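Local coordinates for binding domain (Hc) of Paraclostridial Mosquitocidal Protein 1 (Paraclostridium bifermentans, PDB 6HOX) that targets host nerve cells as the receptor-binding part of a clostridial neurotoxin specific for Anopheles mosquitoes, whose heavy chain carries the light chain into the cytosol, at residues V26-V31 / K37-N42; E111-N116 / G122-L127; N247-R250 / P256-Y259; L275-K280 / E340-L345; T295-V298 / I302-P305. One frame throughout, in Å; residues are numbered along the deposited sequence.

Contact 1. Residues V26-V31 / K37-N42; sequences VFSLGV and KDLSGN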
# COMPACT_ATOMS: atom_id res chain seq x y z
N VAL A 26 23.39 4.37 -7.36
CA VAL A 26 24.06 5.59 -7.79
C VAL A 26 23.20 6.83 -7.47
O VAL A 26 23.69 7.94 -7.52
CB VAL A 26 24.47 5.54 -9.27
CG1 VAL A 26 25.45 4.40 -9.54
CG2 VAL A 26 23.29 5.49 -10.22
N PHE A 27 21.93 6.61 -7.11
CA PHE A 27 21.00 7.69 -6.84
C PHE A 27 19.85 7.16 -5.99
O PHE A 27 19.31 6.12 -6.31
CB PHE A 27 20.46 8.27 -8.14
CG PHE A 27 19.49 9.41 -7.96
CD1 PHE A 27 19.94 10.68 -7.64
CD2 PHE A 27 18.12 9.22 -8.10
CE1 PHE A 27 19.05 11.72 -7.46
CE2 PHE A 27 17.22 10.27 -7.94
CZ PHE A 27 17.69 11.51 -7.61
N SER A 28 19.45 7.91 -4.96
CA SER A 28 18.31 7.52 -4.14
C SER A 28 17.60 8.77 -3.62
O SER A 28 18.11 9.47 -2.74
CB SER A 28 18.72 6.63 -3.01
OG SER A 28 17.60 6.30 -2.21
N LEU A 29 16.39 9.02 -4.14
CA LEU A 29 15.67 10.23 -3.84
C LEU A 29 14.73 9.96 -2.66
O LEU A 29 13.88 9.06 -2.74
CB LEU A 29 14.87 10.67 -5.07
CG LEU A 29 14.01 11.91 -4.90
CD1 LEU A 29 14.86 13.15 -4.73
CD2 LEU A 29 13.07 12.07 -6.08
N GLY A 30 14.88 10.76 -1.61
CA GLY A 30 14.05 10.63 -0.43
C GLY A 30 14.15 11.86 0.45
O GLY A 30 14.67 12.91 0.03
N VAL A 31 13.64 11.72 1.68
CA VAL A 31 13.61 12.80 2.64
C VAL A 31 14.53 12.40 3.78
O VAL A 31 14.45 11.29 4.26
CB VAL A 31 12.19 13.06 3.18
CG1 VAL A 31 12.19 14.07 4.32
CG2 VAL A 31 11.25 13.48 2.06
N LYS A 37 16.77 14.96 -0.51
CA LYS A 37 18.19 14.76 -0.83
C LYS A 37 18.36 13.49 -1.67
O LYS A 37 17.46 12.65 -1.73
CB LYS A 37 19.04 14.54 0.43
CG LYS A 37 18.81 15.52 1.57
CD LYS A 37 19.70 15.24 2.77
CE LYS A 37 19.38 16.10 3.97
NZ LYS A 37 20.12 15.65 5.17
N ASP A 38 19.54 13.37 -2.27
CA ASP A 38 20.05 12.11 -2.74
C ASP A 38 20.63 11.38 -1.53
O ASP A 38 21.56 11.85 -0.89
CB ASP A 38 21.07 12.32 -3.86
CG ASP A 38 21.87 11.09 -4.22
OD1 ASP A 38 21.39 9.98 -3.94
OD2 ASP A 38 22.99 11.26 -4.79
N LEU A 39 20.04 10.24 -1.18
CA LEU A 39 20.38 9.51 0.02
C LEU A 39 21.51 8.51 -0.25
O LEU A 39 21.96 7.88 0.67
CB LEU A 39 19.14 8.77 0.52
CG LEU A 39 17.93 9.61 0.90
CD1 LEU A 39 16.79 8.71 1.33
CD2 LEU A 39 18.27 10.58 2.01
N SER A 40 21.93 8.36 -1.51
CA SER A 40 22.90 7.34 -1.90
C SER A 40 24.32 7.68 -1.43
O SER A 40 25.20 6.85 -1.50
CB SER A 40 22.88 7.12 -3.39
OG SER A 40 23.48 8.22 -4.08
N GLY A 41 24.56 8.92 -1.00
CA GLY A 41 25.88 9.35 -0.61
C GLY A 41 26.61 10.05 -1.74
O GLY A 41 27.66 10.65 -1.52
N ASN A 42 26.03 10.01 -2.95
CA ASN A 42 26.70 10.52 -4.16
C ASN A 42 26.54 12.03 -4.27
O ASN A 42 27.17 12.65 -5.12
CB ASN A 42 26.19 9.85 -5.44
CG ASN A 42 27.09 8.74 -5.91
OD1 ASN A 42 27.95 8.27 -5.17
ND2 ASN A 42 26.91 8.32 -7.15
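Gly30 and Lys37 form an antiparallel hydrogen-bonded pair, Gly30 N to Lys37 O at 3.2 Å and Lys37 N to Gly30 O at 3.0 Å, and beside them Leu29 and Asp38 make a non-hydrogen-bonded pair. Where 37-42 leaves the strand, Leu39 N still reaches Ser28 O at 2.6 Å, almost straight and in the carbonyl plane. Past this point the Asp38 carboxylate takes over from the backbone. With CG anti to its own N (chi1 168°), the group lies beside Phe27 and Ser28, and OD1 accepts Ser28 N at 3.0 Å from above the carboxylate plane. The same oxygen receives Ser40 N, closing an Asx turn, and Ser40 OG on its syn side at 2.7 Å; three bonds thus fix its rotation, while OD2 turns to Thr44 OG1. This is the hairpin of strands 25-32 and 35-38 in the lectin-like N-terminal half of the binding domain; on the far side of 25-32, a classic bulge sets Val26 and Phe27 both against Ile226 of strand 218-227. Phe27 CD1 lies 3.9 Å from Asp38 CG, ring and carboxylate planes 34° apart. Leu39 CD1 rests on Gly30 CA at 3.8 Å. At the outer end Asn42 ND2 makes only a weak bond to Val26 O, 3.3 Å long and bent to 121°.

Contact 2. Residues E111-N116 / G122-L127; sequences EYDLVN and GWKISL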
# COMPACT_ATOMS: atom_id res chain seq x y z
N GLU A 111 -1.98 9.24 -21.60
CA GLU A 111 -0.75 9.04 -20.80
C GLU A 111 -0.29 10.40 -20.28
O GLU A 111 -0.22 11.33 -21.04
CB GLU A 111 0.46 8.57 -21.62
CG GLU A 111 0.46 7.12 -21.99
CD GLU A 111 1.78 6.64 -22.59
OE1 GLU A 111 2.83 7.28 -22.35
OE2 GLU A 111 1.76 5.60 -23.28
N TYR A 112 0.11 10.49 -19.01
CA TYR A 112 0.77 11.69 -18.53
C TYR A 112 2.00 11.32 -17.69
O TYR A 112 2.06 10.26 -17.07
CB TYR A 112 -0.21 12.64 -17.84
CG TYR A 112 -0.97 12.10 -16.65
CD1 TYR A 112 -0.44 12.11 -15.37
CD2 TYR A 112 -2.26 11.62 -16.81
CE1 TYR A 112 -1.16 11.63 -14.28
CE2 TYR A 112 -2.99 11.13 -15.73
CZ TYR A 112 -2.45 11.15 -14.46
OH TYR A 112 -3.20 10.68 -13.43
N ASP A 113 2.98 12.24 -17.70
CA ASP A 113 4.31 12.05 -17.13
C ASP A 113 4.24 12.06 -15.60
O ASP A 113 3.43 12.77 -14.98
CB ASP A 113 5.29 13.15 -17.53
CG ASP A 113 5.61 13.24 -19.02
OD1 ASP A 113 5.28 12.29 -19.76
OD2 ASP A 113 6.18 14.28 -19.43
N LEU A 114 5.11 11.25 -15.00
CA LEU A 114 5.45 11.35 -13.60
C LEU A 114 6.95 11.64 -13.45
O LEU A 114 7.35 12.52 -12.68
CB LEU A 114 5.07 10.03 -12.93
CG LEU A 114 5.35 9.98 -11.44
CD1 LEU A 114 4.63 11.12 -10.71
CD2 LEU A 114 4.95 8.64 -10.85
N VAL A 115 7.78 10.85 -14.14
CA VAL A 115 9.22 11.00 -14.15
C VAL A 115 9.66 10.90 -15.61
O VAL A 115 9.34 9.94 -16.28
CB VAL A 115 9.94 9.94 -13.30
CG1 VAL A 115 11.41 10.29 -13.15
CG2 VAL A 115 9.30 9.74 -11.93
N ASN A 116 10.41 11.91 -16.08
CA ASN A 116 10.64 12.11 -17.50
C ASN A 116 12.13 12.36 -17.72
O ASN A 116 12.71 13.26 -17.11
CB ASN A 116 9.72 13.20 -18.04
CG ASN A 116 9.94 13.47 -19.51
OD1 ASN A 116 11.08 13.56 -19.94
ND2 ASN A 116 8.88 13.61 -20.27
N GLY A 122 15.24 8.65 -24.99
CA GLY A 122 15.40 8.43 -23.55
C GLY A 122 14.32 7.53 -22.99
O GLY A 122 13.86 6.58 -23.69
N TRP A 123 13.91 7.82 -21.75
CA TRP A 123 12.91 7.03 -21.05
C TRP A 123 11.95 7.94 -20.28
O TRP A 123 12.26 9.12 -19.99
CB TRP A 123 13.57 5.99 -20.14
CG TRP A 123 14.46 6.55 -19.08
CD1 TRP A 123 15.81 6.67 -19.12
CD2 TRP A 123 14.05 7.07 -17.80
NE1 TRP A 123 16.27 7.26 -17.98
CE2 TRP A 123 15.22 7.50 -17.14
CE3 TRP A 123 12.82 7.23 -17.15
CZ2 TRP A 123 15.20 8.07 -15.86
CZ3 TRP A 123 12.80 7.79 -15.89
CH2 TRP A 123 13.97 8.21 -15.26
N LYS A 124 10.77 7.40 -19.97
CA LYS A 124 9.87 8.04 -19.03
C LYS A 124 9.00 7.01 -18.32
O LYS A 124 8.77 5.91 -18.79
CB LYS A 124 8.99 9.07 -19.73
CG LYS A 124 8.06 8.52 -20.80
CD LYS A 124 7.01 9.53 -21.21
CE LYS A 124 7.60 10.74 -21.91
NZ LYS A 124 6.55 11.67 -22.35
N ILE A 125 8.50 7.44 -17.16
CA ILE A 125 7.51 6.74 -16.35
C ILE A 125 6.26 7.62 -16.35
O ILE A 125 6.34 8.80 -15.98
CB ILE A 125 8.04 6.50 -14.92
CG1 ILE A 125 9.24 5.56 -14.91
CG2 ILE A 125 6.94 5.99 -14.01
CD1 ILE A 125 10.11 5.67 -13.66
N SER A 126 5.14 7.03 -16.80
CA SER A 126 3.86 7.70 -16.98
C SER A 126 2.74 6.93 -16.29
O SER A 126 2.89 5.77 -15.92
CB SER A 126 3.55 7.89 -18.44
OG SER A 126 4.56 8.67 -19.04
N LEU A 127 1.60 7.60 -16.16
CA LEU A 127 0.37 7.01 -15.72
C LEU A 127 -0.63 7.07 -16.87
O LEU A 127 -0.63 8.04 -17.64
CB LEU A 127 -0.15 7.78 -14.50
CG LEU A 127 0.75 7.71 -13.26
CD1 LEU A 127 0.23 8.64 -12.17
CD2 LEU A 127 0.84 6.28 -12.76
O HOH W 1 3.28 10.85 -20.38
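An antiparallel strand pair broken by a classic beta bulge joins 111-116 to 122-127 in a five-stranded antiparallel sheet of the N-terminal, concanavalin-like half of the binding domain. Leu114 and Val115 both face Ile125, whose O accepts Leu114 N at 2.9 Å and Val115 N at 3.1 Å; Ile125 N returns a bond to Val115 O. Before the bulge, Tyr112 and Leu127 exchange two backbone bonds, and Leu127 CB sits over one face of the Tyr112 ring, 4.3 Å from its centroid and offset toward the rim. From the bulge itself, Val115 CG1 meets the edge of the Trp123 indole at CH2 (3.9 Å). The polar face carries Asp113: Lys124, its chain bent at chi3 (66°), brings NZ to Asp113 OD1 on the syn side at 3.0 Å in a salt bridge, while Asn116 ND2 reaches Asp113 OD2 from above the carboxylate plane at 2.9 Å and Asn116 OD1 accepts from Met118 N. On the opposite face Ile125 packs on Ile91 and Phe93 of strand 89-96 and on Phe224, Leu127 on Ile219 of strand 218-227; strand 131-137 pairs with 122-128 along its other edge, where Trp134 meets Trp123.

Contact 3. Residues N247-R250 / P256-Y259; sequences NILR and PLEY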
# COMPACT_ATOMS: atom_id res chain seq x y z
N ASN A 247 9.48 -5.22 12.75
CA ASN A 247 8.37 -6.00 13.27
C ASN A 247 7.11 -5.14 13.38
O ASN A 247 6.14 -5.58 13.96
CB ASN A 247 8.77 -6.65 14.59
CG ASN A 247 9.77 -7.75 14.37
OD1 ASN A 247 9.72 -8.44 13.35
ND2 ASN A 247 10.71 -7.90 15.29
N ILE A 248 7.11 -3.93 12.80
CA ILE A 248 5.94 -3.07 12.85
C ILE A 248 4.86 -3.69 11.95
O ILE A 248 5.17 -4.24 10.89
CB ILE A 248 6.25 -1.62 12.46
CG1 ILE A 248 6.64 -1.52 10.99
CG2 ILE A 248 7.29 -1.01 13.40
CD1 ILE A 248 7.01 -0.13 10.53
N LEU A 249 3.61 -3.63 12.40
CA LEU A 249 2.48 -3.99 11.57
C LEU A 249 2.15 -2.79 10.67
O LEU A 249 2.70 -1.71 10.80
CB LEU A 249 1.30 -4.39 12.46
CG LEU A 249 1.50 -5.69 13.23
CD1 LEU A 249 0.31 -5.96 14.15
CD2 LEU A 249 1.70 -6.85 12.28
N ARG A 250 1.21 -3.00 9.75
CA ARG A 250 0.88 -2.05 8.73
C ARG A 250 -0.63 -1.80 8.70
O ARG A 250 -1.44 -2.67 9.05
CB ARG A 250 1.31 -2.60 7.36
CG ARG A 250 2.81 -2.83 7.25
CD ARG A 250 3.51 -1.57 6.82
NE ARG A 250 4.95 -1.74 6.87
CZ ARG A 250 5.80 -0.74 6.79
NH1 ARG A 250 5.37 0.45 6.42
NH2 ARG A 250 7.07 -0.94 7.09
N PRO A 256 2.86 2.47 8.70
CA PRO A 256 2.95 1.81 10.00
C PRO A 256 1.63 1.88 10.78
O PRO A 256 0.97 2.92 10.79
CB PRO A 256 4.08 2.57 10.70
CG PRO A 256 4.92 3.10 9.55
CD PRO A 256 3.91 3.49 8.50
N LEU A 257 1.23 0.75 11.38
CA LEU A 257 0.02 0.67 12.17
C LEU A 257 0.28 1.41 13.49
O LEU A 257 1.36 1.28 14.06
CB LEU A 257 -0.33 -0.80 12.39
CG LEU A 257 -1.67 -1.09 13.06
CD1 LEU A 257 -2.83 -0.65 12.17
CD2 LEU A 257 -1.80 -2.56 13.41
N GLU A 258 -0.67 2.20 13.98
CA GLU A 258 -0.41 3.02 15.18
C GLU A 258 -1.42 2.74 16.30
O GLU A 258 -2.56 2.38 16.04
CB GLU A 258 -0.50 4.51 14.88
CG GLU A 258 0.49 4.99 13.83
CD GLU A 258 0.39 6.48 13.55
OE1 GLU A 258 -0.08 7.23 14.45
OE2 GLU A 258 0.79 6.89 12.43
N TYR A 259 -0.97 3.02 17.52
CA TYR A 259 -1.81 3.05 18.70
C TYR A 259 -2.52 4.39 18.79
O TYR A 259 -2.01 5.41 18.33
CB TYR A 259 -0.98 2.84 19.97
CG TYR A 259 -0.44 1.45 20.15
CD1 TYR A 259 -1.30 0.39 20.37
CD2 TYR A 259 0.93 1.18 20.11
CE1 TYR A 259 -0.84 -0.90 20.54
CE2 TYR A 259 1.41 -0.11 20.27
CZ TYR A 259 0.52 -1.15 20.49
OH TYR A 259 0.94 -2.43 20.71
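Leu257 N donates to Leu249 O at 2.9 Å, nearly straight at the hydrogen (170°), yet the donor stands 46° out of the carbonyl plane. It is the one hydrogen bond between 247-250 and 256-259, and it brings the two backbones together in a single bridge rather than a strand ladder. Apolar contacts flank it on two sides. Leu249 and Leu257 lie side by side and point the same way: Leu257 CD2 touches Leu249 CB at 3.7 Å and comes within 4.1 Å of Leu249 CD1, while Leu257 CB lies against the Leu249 carbonyl. The Leu257 branch is carried there by a CG set opposite its N. Ile248 runs alongside the Pro256 ring, its CD1 meeting Pro256 CG at 4.0 Å. Both segments belong to the irregular stretch between helix 233-241 and strand 263-267, in the C-terminal half of the binding domain, a beta-trefoil in this family. Leu249 and Leu257 both turn onto Leu372 of strand 369-373, and both residues share backbone hydrogen bonds with Val329. The third kind of interaction is polar against apolar. Arg250 starts away from 256-259, but its chain bends at chi2 (-86°) and folds back until NH1 lies 4.0 Å from Pro256 CD, crossing the proline obliquely. That nitrogen is held by two carbonyls, Gly254 O within the turn and Arg58 O of the N-terminal half, so the arginine ties the loop across the junction of the two halves.

Contact 4. Residues L275-K280 / E340-L345; sequences LRSTYK and ENYGNL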
# COMPACT_ATOMS: atom_id res chain seq x y z
N LEU A 275 -18.02 -2.54 9.80
CA LEU A 275 -18.10 -3.08 11.15
C LEU A 275 -19.18 -2.29 11.90
O LEU A 275 -19.10 -1.06 12.04
CB LEU A 275 -16.73 -2.99 11.83
CG LEU A 275 -16.67 -3.37 13.31
CD1 LEU A 275 -16.80 -4.86 13.52
CD2 LEU A 275 -15.37 -2.88 13.92
N ARG A 276 -20.21 -3.02 12.33
CA ARG A 276 -21.34 -2.45 13.09
C ARG A 276 -21.47 -3.21 14.42
O ARG A 276 -20.73 -4.17 14.68
CB ARG A 276 -22.61 -2.51 12.23
CG ARG A 276 -22.52 -1.72 10.93
CD ARG A 276 -23.76 -1.84 10.05
NE ARG A 276 -24.94 -1.29 10.71
CZ ARG A 276 -26.13 -1.15 10.14
NH1 ARG A 276 -26.31 -1.57 8.90
NH2 ARG A 276 -27.13 -0.60 10.81
N SER A 277 -22.39 -2.75 15.27
CA SER A 277 -22.71 -3.43 16.53
C SER A 277 -24.22 -3.36 16.80
O SER A 277 -24.92 -2.47 16.33
CB SER A 277 -21.94 -2.87 17.68
OG SER A 277 -22.32 -1.53 17.94
N THR A 278 -24.70 -4.33 17.56
CA THR A 278 -26.10 -4.50 17.85
C THR A 278 -26.24 -4.99 19.30
O THR A 278 -25.59 -5.98 19.71
CB THR A 278 -26.75 -5.45 16.84
OG1 THR A 278 -28.16 -5.48 17.11
CG2 THR A 278 -26.20 -6.86 16.90
N TYR A 279 -27.08 -4.29 20.07
CA TYR A 279 -27.42 -4.67 21.42
C TYR A 279 -28.46 -5.79 21.35
O TYR A 279 -29.54 -5.60 20.81
CB TYR A 279 -27.93 -3.47 22.20
CG TYR A 279 -28.27 -3.77 23.63
CD1 TYR A 279 -27.31 -4.22 24.51
CD2 TYR A 279 -29.57 -3.63 24.10
CE1 TYR A 279 -27.61 -4.52 25.83
CE2 TYR A 279 -29.89 -3.92 25.42
CZ TYR A 279 -28.91 -4.36 26.28
OH TYR A 279 -29.23 -4.64 27.57
N LYS A 280 -28.12 -6.97 21.87
CA LYS A 280 -29.06 -8.06 21.96
C LYS A 280 -29.64 -8.07 23.37
O LYS A 280 -29.00 -8.55 24.30
CB LYS A 280 -28.39 -9.38 21.58
CG LYS A 280 -28.22 -9.56 20.08
CD LYS A 280 -27.59 -10.87 19.71
CE LYS A 280 -27.23 -10.95 18.24
NZ LYS A 280 -28.44 -10.93 17.39
N GLU A 340 -14.78 3.39 19.77
CA GLU A 340 -14.84 4.82 20.02
C GLU A 340 -16.29 5.33 20.16
O GLU A 340 -16.53 6.29 20.90
CB GLU A 340 -14.15 5.56 18.87
CG GLU A 340 -12.64 5.34 18.81
CD GLU A 340 -11.87 5.89 20.00
OE1 GLU A 340 -11.77 7.14 20.12
OE2 GLU A 340 -11.38 5.08 20.83
N ASN A 341 -17.23 4.72 19.44
CA ASN A 341 -18.66 5.10 19.51
C ASN A 341 -19.19 4.93 20.94
O ASN A 341 -20.10 5.62 21.34
CB ASN A 341 -19.54 4.28 18.56
CG ASN A 341 -19.37 4.62 17.09
OD1 ASN A 341 -18.61 5.50 16.72
ND2 ASN A 341 -20.08 3.90 16.24
N TYR A 342 -18.61 3.99 21.70
CA TYR A 342 -19.07 3.64 23.03
C TYR A 342 -18.20 4.26 24.13
O TYR A 342 -18.61 4.31 25.29
CB TYR A 342 -19.07 2.12 23.20
CG TYR A 342 -20.11 1.40 22.38
CD1 TYR A 342 -21.39 1.24 22.87
CD2 TYR A 342 -19.82 0.88 21.13
CE1 TYR A 342 -22.37 0.57 22.15
CE2 TYR A 342 -20.79 0.21 20.39
CZ TYR A 342 -22.06 0.06 20.90
OH TYR A 342 -23.04 -0.60 20.22
N GLY A 343 -16.97 4.64 23.79
CA GLY A 343 -16.10 5.32 24.70
C GLY A 343 -15.29 4.38 25.58
O GLY A 343 -14.10 4.59 25.75
N ASN A 344 -15.93 3.36 26.16
CA ASN A 344 -15.27 2.55 27.20
C ASN A 344 -15.41 1.04 26.96
O ASN A 344 -15.06 0.23 27.84
CB ASN A 344 -15.80 2.92 28.59
CG ASN A 344 -17.26 2.57 28.80
OD1 ASN A 344 -18.04 2.52 27.85
ND2 ASN A 344 -17.64 2.32 30.05
N LEU A 345 -15.92 0.63 25.79
CA LEU A 345 -16.08 -0.79 25.50
C LEU A 345 -14.93 -1.27 24.60
O LEU A 345 -14.46 -0.53 23.72
CB LEU A 345 -17.45 -1.02 24.84
CG LEU A 345 -18.66 -0.57 25.66
CD1 LEU A 345 -19.94 -1.14 25.06
CD2 LEU A 345 -18.54 -0.97 27.12
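Ser277 and Tyr342 meet through their hydroxyls, and the tight part of this contact is that one point. Tyr342 OH donates to Ser277 OG at 2.6 Å, a short bond between two side-chain ends that approach from separate parts of the chain. Ser277 OG lies in the plane of the Tyr342 ring, at its edge, 3.4 Å from both CZ and CE2, and Ser277 CB is 3.6 Å from Tyr342 OH. The phenol thus meets the serine with its rim, and neither ring face takes part in this pairing. Ser277 holds its OG between its own N and carbonyl carbon (chi1 66°), on the side of the strand that looks at the loop. The same OG is also hydrogen-bonded to Glu315 OE2, so the serine oxygen links the tyrosine with a carboxylate, which could polarise the pair of hydroxyls.

Everything else is loose. The closest CA atoms, those of Ser277 and Asn341, stand 9.9 Å apart, and the two segments bury only 78 Å² between them. The side chains of Tyr279 and Asn341 do not touch the other segment; both residues are solvent-exposed, as are Gly343 and Asn344 at the far bend of the loop. The phenol side chain alone carries the loop to the strand.

The contact lies at the surface of the trefoil half. Strand 275-280 pairs with 285-291, whose Tyr286 meets the Tyr342 ring edge-to-face, while the loop 340-345 connects strands 333-339 and 345-348, and Leu362 of strand 361-363 touches both Ser277 and Tyr342.

Contact 5. Residues T295-V298 / I302-P305; sequences TFNV and ILIP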
# COMPACT_ATOMS: atom_id res chain seq x y z
N THR A 295 -20.85 -1.02 -1.89
CA THR A 295 -20.02 -0.59 -3.00
C THR A 295 -20.64 0.64 -3.67
O THR A 295 -21.84 0.89 -3.54
CB THR A 295 -19.81 -1.71 -4.04
OG1 THR A 295 -21.05 -2.04 -4.65
CG2 THR A 295 -19.21 -2.97 -3.45
N PHE A 296 -19.81 1.41 -4.36
CA PHE A 296 -20.26 2.47 -5.24
C PHE A 296 -19.64 2.27 -6.62
O PHE A 296 -18.73 1.44 -6.82
CB PHE A 296 -19.96 3.86 -4.68
CG PHE A 296 -18.50 4.16 -4.43
CD1 PHE A 296 -17.88 3.79 -3.24
CD2 PHE A 296 -17.75 4.86 -5.37
CE1 PHE A 296 -16.55 4.09 -3.00
CE2 PHE A 296 -16.41 5.14 -5.14
CZ PHE A 296 -15.81 4.75 -3.96
N ASN A 297 -20.17 3.04 -7.58
CA ASN A 297 -19.77 2.96 -8.97
C ASN A 297 -18.93 4.18 -9.31
O ASN A 297 -19.33 5.31 -9.03
CB ASN A 297 -21.00 2.86 -9.88
CG ASN A 297 -21.49 1.44 -10.03
OD1 ASN A 297 -20.82 0.60 -10.64
ND2 ASN A 297 -22.66 1.16 -9.48
N VAL A 298 -17.76 3.95 -9.91
CA VAL A 298 -16.97 5.03 -10.48
C VAL A 298 -17.34 5.14 -11.96
O VAL A 298 -17.50 6.24 -12.48
CB VAL A 298 -15.47 4.83 -10.22
CG1 VAL A 298 -14.60 5.57 -11.24
CG2 VAL A 298 -15.11 5.27 -8.81
N ILE A 302 -17.02 -0.51 -13.04
CA ILE A 302 -16.08 -0.55 -11.87
C ILE A 302 -16.86 -0.28 -10.57
O ILE A 302 -17.32 0.84 -10.34
CB ILE A 302 -14.93 0.46 -12.02
CG1 ILE A 302 -14.11 0.24 -13.29
CG2 ILE A 302 -14.03 0.45 -10.78
CD1 ILE A 302 -13.09 1.33 -13.54
N LEU A 303 -16.92 -1.31 -9.72
CA LEU A 303 -17.45 -1.24 -8.37
C LEU A 303 -16.30 -1.04 -7.37
O LEU A 303 -15.35 -1.78 -7.37
CB LEU A 303 -18.20 -2.54 -8.06
CG LEU A 303 -19.68 -2.56 -8.41
CD1 LEU A 303 -19.89 -2.49 -9.92
CD2 LEU A 303 -20.34 -3.81 -7.85
N ILE A 304 -16.45 -0.05 -6.49
CA ILE A 304 -15.46 0.23 -5.47
C ILE A 304 -16.10 0.01 -4.10
O ILE A 304 -17.23 0.46 -3.87
CB ILE A 304 -14.91 1.66 -5.64
CG1 ILE A 304 -14.34 1.84 -7.05
CG2 ILE A 304 -13.91 2.02 -4.55
CD1 ILE A 304 -13.31 2.92 -7.18
N PRO A 305 -15.42 -0.67 -3.15
CA PRO A 305 -15.95 -0.86 -1.81
C PRO A 305 -15.85 0.45 -1.03
O PRO A 305 -14.86 1.19 -1.16
CB PRO A 305 -15.03 -1.90 -1.18
CG PRO A 305 -13.71 -1.64 -1.88
CD PRO A 305 -14.09 -1.30 -3.30
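Phe296 lies across Ile304 in a short antiparallel beta hairpin, strands 295-297 and 302-305, within the C-terminal, trefoil-family part of the binding domain. The ring presents a face to the isoleucine: Ile304 CB sits over it, 3.9 Å from the centroid and 20° off the normal, a CH-pi contact displaced toward the rim. Ile304 CG2 reaches the far end of the same ring at CZ, 3.4 Å away. Phe296 is folded over its partner strand because CG stands between the backbone N and carbonyl carbon (chi1 60°), which swings the phenyl across the hairpin. The other branch of Ile304 runs toward Val298, so the isoleucine is wedged between the aromatic ring and the valine.

Underneath, Phe296 and Ile304 form a hydrogen-bonded pair, with Phe296 N to Ile304 O at 2.8 Å and Ile304 N to Phe296 O at 2.7 Å. Val298 N continues the ladder to Ile302 O at 3.2 Å just where the chain turns a corner. On the reverse face of the ribbon, Leu303 crosses Thr295, its CD2 lying 3.7 Å from Thr295 OG1, and runs alongside Asn297; Leu303 and Asn297 are exposed there.

The Phe296 and Ile304 side faces the other half of the domain: Arg99 touches both residues, Phe105 packs on Val298, and Phe152 of helix 152-155 on Ile304. Tyr306 meets the Phe296 ring edge-to-face. At the end of the Ile304 chain CD1 presses on Val298 CG2 at 3.4 Å, tighter than an ordinary carbon contact.

Overall arrangement
The five contacts span a two-part molecule. Contacts 1, 2 and 3 follow one another along the chain, and the hairpin of contact 5 falls in sequence between the two segments of contact 4. Contacts 1 and 2 lie in the concanavalin-like N-terminal half, their centres about 20 Å apart; strand 218-227 pairs with strand 25-32 of contact 1 and packs beneath contact 2. Contacts 3, 4 and 5 belong to the trefoil half, about 24 to 28 Å from one another between centres. Contacts 3 and 5 both touch the N-terminal half, through Arg58 and Arg99, and so lie at the junction of the halves. Contact 4, its centre about 48 Å from those of contacts 1 and 2, marks the far surface of the receptor-binding domain.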